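Local structure of cleavage stimulation factor 77 (Encephalitozoon cuniculi, 2UY1) at residues S15-H20 with E34-R39; A176-L181 with H199-Y204. The protein probably acts in the nucleus in 3'-end processing of messenger RNA precursors, as a member of the suppressor of forked family, and may bind mRNA. All coordinates share one frame; numbering follows the deposited sequence.

How the contacts relate
Both contacts join helices that follow one another in an all-helical chain, and both lie within the range of the suppressor of forked family. Contact 1 comes first, pairing helix 14-26 with helix 30-40 near the N-terminus; contact 2 follows it, pairing helix 173-184 with helix 193-208. Their centres are about 25 Å apart and their nearest atoms about 11 Å, so they do not touch. The centre of contact 1, which is partly buried, lies about 30 Å from the centre of the chain; that of contact 2, a buried contact, lies about 17 Å from it. Packing between sequence neighbours thus builds the array both at its N-terminal end and nearer its middle.

Contact 1 (S15-H20 with E34-R39); sequences SAIMEH and ESLFGR
Leu36 carries CG anti to its backbone N (chi1 177°); the side chain sets out toward segment 15-20, and its fork ends against it. On the other helix His20 also has CG anti to N (chi1 -178°), which brings the imidazole towards that fork. The two side chains lie alongside one another, pointing opposite ways, and Leu36 CD1 comes 3.4 Å from His20 CD2, with His20 CG at 4.1 Å from the same methyl. The methyl comes at the ring obliquely. The fork divides its work: while CD1 meets the histidine, Leu36 CD2 lies 4.3 Å from Ile17 CG2, about one turn before His20 on the same helix. Leu36 CD1 also passes 4.2 Å from Ile17 O, a loose contact with the backbone.

Leu36 is the buried member and gives 72 Å² of the 126 Å² lost between the two segments; Ile17 and His20 remain partly exposed. The link is thus largely apolar and modest in area, consistent with the 8.4 Å between Ile17 CA and Leu36 CA. A third helix, 47-57, packs nearby: Met18 touches Leu49 and Leu52, and Phe37 meets Tyr53 edge-to-face. Two successive helices joined by a short connection and packed through such residues form an alpha-hairpin, the kind of helix pair from which the HAT repeats found in this family, relatives of the TPR, are built.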
# COMPACT_ATOMS: atom_id res chain seq x y z
N SER B 15 36.40 -22.67 15.35
CA SER B 15 37.10 -22.12 16.54
C SER B 15 37.22 -23.10 17.71
O SER B 15 38.16 -23.00 18.51
CB SER B 15 36.40 -20.84 17.02
OG SER B 15 35.24 -21.18 17.76
N ALA B 16 36.26 -24.02 17.83
CA ALA B 16 36.19 -24.96 18.93
C ALA B 16 37.09 -26.19 18.71
O ALA B 16 37.58 -26.81 19.64
CB ALA B 16 34.77 -25.39 19.13
N ILE B 17 37.28 -26.54 17.45
CA ILE B 17 38.31 -27.52 17.07
C ILE B 17 39.71 -26.92 17.31
O ILE B 17 40.58 -27.56 17.87
CB ILE B 17 38.10 -27.93 15.58
CG1 ILE B 17 36.67 -28.47 15.41
CG2 ILE B 17 39.23 -28.86 15.09
CD1 ILE B 17 36.17 -28.59 13.96
N MET B 18 39.87 -25.66 16.93
CA MET B 18 41.09 -24.89 17.12
C MET B 18 41.55 -24.81 18.58
O MET B 18 42.71 -25.09 18.91
CB MET B 18 40.82 -23.48 16.58
CG MET B 18 42.01 -22.62 16.41
SD MET B 18 43.39 -23.44 15.59
CE MET B 18 44.49 -22.03 15.67
N GLU B 19 40.61 -24.43 19.43
CA GLU B 19 40.85 -24.25 20.86
C GLU B 19 41.12 -25.57 21.56
O GLU B 19 41.96 -25.61 22.43
CB GLU B 19 39.68 -23.49 21.50
CG GLU B 19 39.83 -21.93 21.44
CD GLU B 19 38.49 -21.16 21.53
OE1 GLU B 19 38.47 -19.94 21.16
OE2 GLU B 19 37.46 -21.77 21.97
N HIS B 20 40.43 -26.64 21.16
CA HIS B 20 40.69 -28.02 21.63
C HIS B 20 42.09 -28.48 21.23
O HIS B 20 42.89 -28.92 22.10
CB HIS B 20 39.62 -28.96 21.09
CG HIS B 20 39.76 -30.39 21.55
ND1 HIS B 20 40.01 -30.73 22.86
CD2 HIS B 20 39.64 -31.55 20.87
CE1 HIS B 20 40.06 -32.05 22.96
NE2 HIS B 20 39.87 -32.57 21.77
N GLU B 34 47.18 -35.88 17.51
CA GLU B 34 47.46 -36.56 16.23
C GLU B 34 46.24 -37.21 15.61
O GLU B 34 46.15 -37.24 14.37
CB GLU B 34 48.61 -37.58 16.36
CG GLU B 34 49.99 -36.93 16.41
CD GLU B 34 51.14 -37.86 16.02
OE1 GLU B 34 50.89 -38.95 15.43
OE2 GLU B 34 52.29 -37.50 16.29
N SER B 35 45.32 -37.75 16.45
CA SER B 35 43.97 -38.22 16.01
C SER B 35 43.09 -37.04 15.55
O SER B 35 42.22 -37.21 14.68
CB SER B 35 43.22 -38.96 17.13
OG SER B 35 44.06 -39.82 17.91
N LEU B 36 43.29 -35.87 16.18
CA LEU B 36 42.47 -34.69 15.92
C LEU B 36 42.76 -34.15 14.53
O LEU B 36 41.85 -33.87 13.75
CB LEU B 36 42.70 -33.59 16.96
CG LEU B 36 41.90 -32.30 16.67
CD1 LEU B 36 41.30 -31.67 17.92
CD2 LEU B 36 42.67 -31.25 15.84
N PHE B 37 44.06 -33.97 14.25
CA PHE B 37 44.54 -33.59 12.94
C PHE B 37 44.16 -34.66 11.91
O PHE B 37 43.55 -34.35 10.87
CB PHE B 37 46.05 -33.39 12.99
CG PHE B 37 46.49 -32.05 13.56
CD1 PHE B 37 45.81 -30.88 13.25
CD2 PHE B 37 47.62 -31.97 14.39
CE1 PHE B 37 46.24 -29.66 13.76
CE2 PHE B 37 48.05 -30.74 14.91
CZ PHE B 37 47.36 -29.60 14.58
N GLY B 38 44.47 -35.91 12.23
CA GLY B 38 43.99 -37.06 11.47
C GLY B 38 42.58 -36.93 10.97
O GLY B 38 42.31 -37.12 9.78
N ARG B 39 41.66 -36.58 11.87
CA ARG B 39 40.23 -36.38 11.55
C ARG B 39 39.84 -35.02 10.94
O ARG B 39 38.92 -34.96 10.13
CB ARG B 39 39.35 -36.64 12.79
CG ARG B 39 39.30 -38.12 13.23
CD ARG B 39 38.63 -38.31 14.62
NE ARG B 39 37.16 -38.29 14.54
CZ ARG B 39 36.33 -38.20 15.58
NH1 ARG B 39 36.77 -38.11 16.84
NH2 ARG B 39 35.02 -38.19 15.36

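Contact 2 (A176-L181 with H199-Y204); sequences ARLIDL and HFIHNY
Ile179 and Ile201 mark the closest backbone approach, with CA atoms 7.2 Å apart on segments that run antiparallel at 172° and whose axes come within 10.6 Å. Between them, Ile201 CG2 is the shared methyl: Leu178 CD2 lies 4.0 Å from it and Ile179 CG1 4.1 Å. The two isoleucines overlap flank to flank with their ends directed oppositely, whereas Leu178 meets Ile201 at a slant. With chi1 at -73°, Ile201 holds CG2 anti to its backbone N, and this is the branch that meets the neighbouring helix.

Ile179 also serves the imidazole of His202, the two side chains crossing at about a right angle. Its CG1 sits 4.2 Å from the ring centroid and 28° off the ring normal, an off-centre CH-pi contact. Beyond it, Ile179 CD1 reaches His202 NE2 at 3.6 Å from an oblique direction. Around the pair, Phe218 and Ile435 touch Ile179, Trp82 touches both Leu178 and Ile201, and Tyr222 stacks on the His202 ring.

All four touching residues are buried, and together the segments lose 193 Å² to each other through apolar packing. The polar end of His202 is partly satisfied inside its own helix, since ND1 is hydrogen-bonded to the backbone O of Met198. Because a carbonyl can only accept, ND1 probably carries a proton. The apolar neighbours of NE2, Ile179 CD1 among them, would be consistent with a neutral ring that acts here as an aromatic packing group, though the geometry does not settle its charge.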
# COMPACT_ATOMS: atom_id res chain seq x y z
N ALA B 176 29.36 -13.42 -0.80
CA ALA B 176 28.52 -13.51 -2.00
C ALA B 176 29.09 -12.65 -3.09
O ALA B 176 29.29 -13.11 -4.19
CB ALA B 176 27.11 -13.06 -1.67
N ARG B 177 29.39 -11.40 -2.76
CA ARG B 177 30.08 -10.50 -3.69
C ARG B 177 31.40 -11.05 -4.24
O ARG B 177 31.66 -10.99 -5.45
CB ARG B 177 30.31 -9.14 -3.01
CG ARG B 177 29.12 -8.17 -3.11
CD ARG B 177 29.44 -6.86 -2.43
NE ARG B 177 28.24 -6.05 -2.23
CZ ARG B 177 27.73 -5.71 -1.04
NH1 ARG B 177 28.32 -6.10 0.09
NH2 ARG B 177 26.63 -4.96 -0.97
N LEU B 178 32.22 -11.62 -3.35
CA LEU B 178 33.48 -12.27 -3.74
C LEU B 178 33.26 -13.42 -4.73
O LEU B 178 33.92 -13.47 -5.79
CB LEU B 178 34.27 -12.75 -2.52
CG LEU B 178 35.59 -13.55 -2.71
CD1 LEU B 178 36.72 -12.65 -3.28
CD2 LEU B 178 36.07 -14.19 -1.41
N ILE B 179 32.35 -14.33 -4.38
CA ILE B 179 31.96 -15.42 -5.25
C ILE B 179 31.62 -14.95 -6.66
O ILE B 179 32.20 -15.47 -7.64
CB ILE B 179 30.76 -16.25 -4.65
CG1 ILE B 179 31.26 -17.18 -3.55
CG2 ILE B 179 30.03 -17.08 -5.76
CD1 ILE B 179 30.16 -17.73 -2.64
N ASP B 180 30.69 -14.00 -6.75
CA ASP B 180 30.25 -13.43 -8.04
C ASP B 180 31.39 -12.82 -8.88
O ASP B 180 31.47 -13.05 -10.08
CB ASP B 180 29.18 -12.36 -7.83
CG ASP B 180 27.92 -12.89 -7.18
OD1 ASP B 180 27.45 -14.01 -7.50
OD2 ASP B 180 27.39 -12.14 -6.31
N LEU B 181 32.25 -12.02 -8.24
CA LEU B 181 33.44 -11.43 -8.87
C LEU B 181 34.37 -12.50 -9.47
O LEU B 181 34.83 -12.33 -10.61
CB LEU B 181 34.22 -10.53 -7.87
CG LEU B 181 35.69 -10.12 -8.17
CD1 LEU B 181 35.73 -8.81 -8.86
CD2 LEU B 181 36.55 -10.07 -6.92
N HIS B 199 36.50 -23.80 -5.43
CA HIS B 199 36.34 -24.73 -4.31
C HIS B 199 36.90 -24.10 -3.05
O HIS B 199 36.21 -24.05 -2.04
CB HIS B 199 37.02 -26.07 -4.59
CG HIS B 199 36.28 -26.93 -5.59
ND1 HIS B 199 34.97 -27.32 -5.41
CD2 HIS B 199 36.69 -27.52 -6.73
CE1 HIS B 199 34.60 -28.10 -6.41
NE2 HIS B 199 35.63 -28.24 -7.23
N PHE B 200 38.11 -23.55 -3.12
CA PHE B 200 38.75 -22.93 -1.96
C PHE B 200 37.87 -21.83 -1.39
O PHE B 200 37.65 -21.77 -0.18
CB PHE B 200 40.14 -22.34 -2.27
CG PHE B 200 40.62 -21.41 -1.22
CD1 PHE B 200 41.25 -21.90 -0.08
CD2 PHE B 200 40.38 -20.06 -1.32
CE1 PHE B 200 41.64 -21.04 0.92
CE2 PHE B 200 40.78 -19.18 -0.31
CZ PHE B 200 41.42 -19.66 0.79
N ILE B 201 37.42 -20.94 -2.28
CA ILE B 201 36.64 -19.77 -1.86
C ILE B 201 35.37 -20.23 -1.14
O ILE B 201 35.10 -19.75 -0.05
CB ILE B 201 36.39 -18.78 -3.08
CG1 ILE B 201 37.70 -18.03 -3.42
CG2 ILE B 201 35.22 -17.84 -2.85
CD1 ILE B 201 37.60 -16.98 -4.56
N HIS B 202 34.61 -21.16 -1.72
CA HIS B 202 33.36 -21.65 -1.10
C HIS B 202 33.61 -22.40 0.23
O HIS B 202 32.88 -22.22 1.21
CB HIS B 202 32.60 -22.59 -2.04
CG HIS B 202 31.89 -21.90 -3.17
ND1 HIS B 202 32.44 -21.77 -4.43
CD2 HIS B 202 30.66 -21.32 -3.23
CE1 HIS B 202 31.61 -21.09 -5.21
NE2 HIS B 202 30.51 -20.82 -4.51
N ASN B 203 34.65 -23.23 0.28
CA ASN B 203 34.98 -23.93 1.53
C ASN B 203 35.46 -22.99 2.61
O ASN B 203 35.04 -23.12 3.77
CB ASN B 203 36.03 -25.00 1.29
CG ASN B 203 35.45 -26.25 0.74
OD1 ASN B 203 35.74 -26.64 -0.39
ND2 ASN B 203 34.59 -26.89 1.52
N TYR B 204 36.35 -22.07 2.26
CA TYR B 204 36.81 -21.05 3.22
C TYR B 204 35.59 -20.27 3.72
O TYR B 204 35.48 -20.02 4.90
CB TYR B 204 37.80 -20.08 2.59
CG TYR B 204 38.30 -19.00 3.52
CD1 TYR B 204 39.39 -19.26 4.38
CD2 TYR B 204 37.71 -17.74 3.57
CE1 TYR B 204 39.87 -18.31 5.25
CE2 TYR B 204 38.21 -16.77 4.47
CZ TYR B 204 39.30 -17.08 5.30
OH TYR B 204 39.86 -16.19 6.20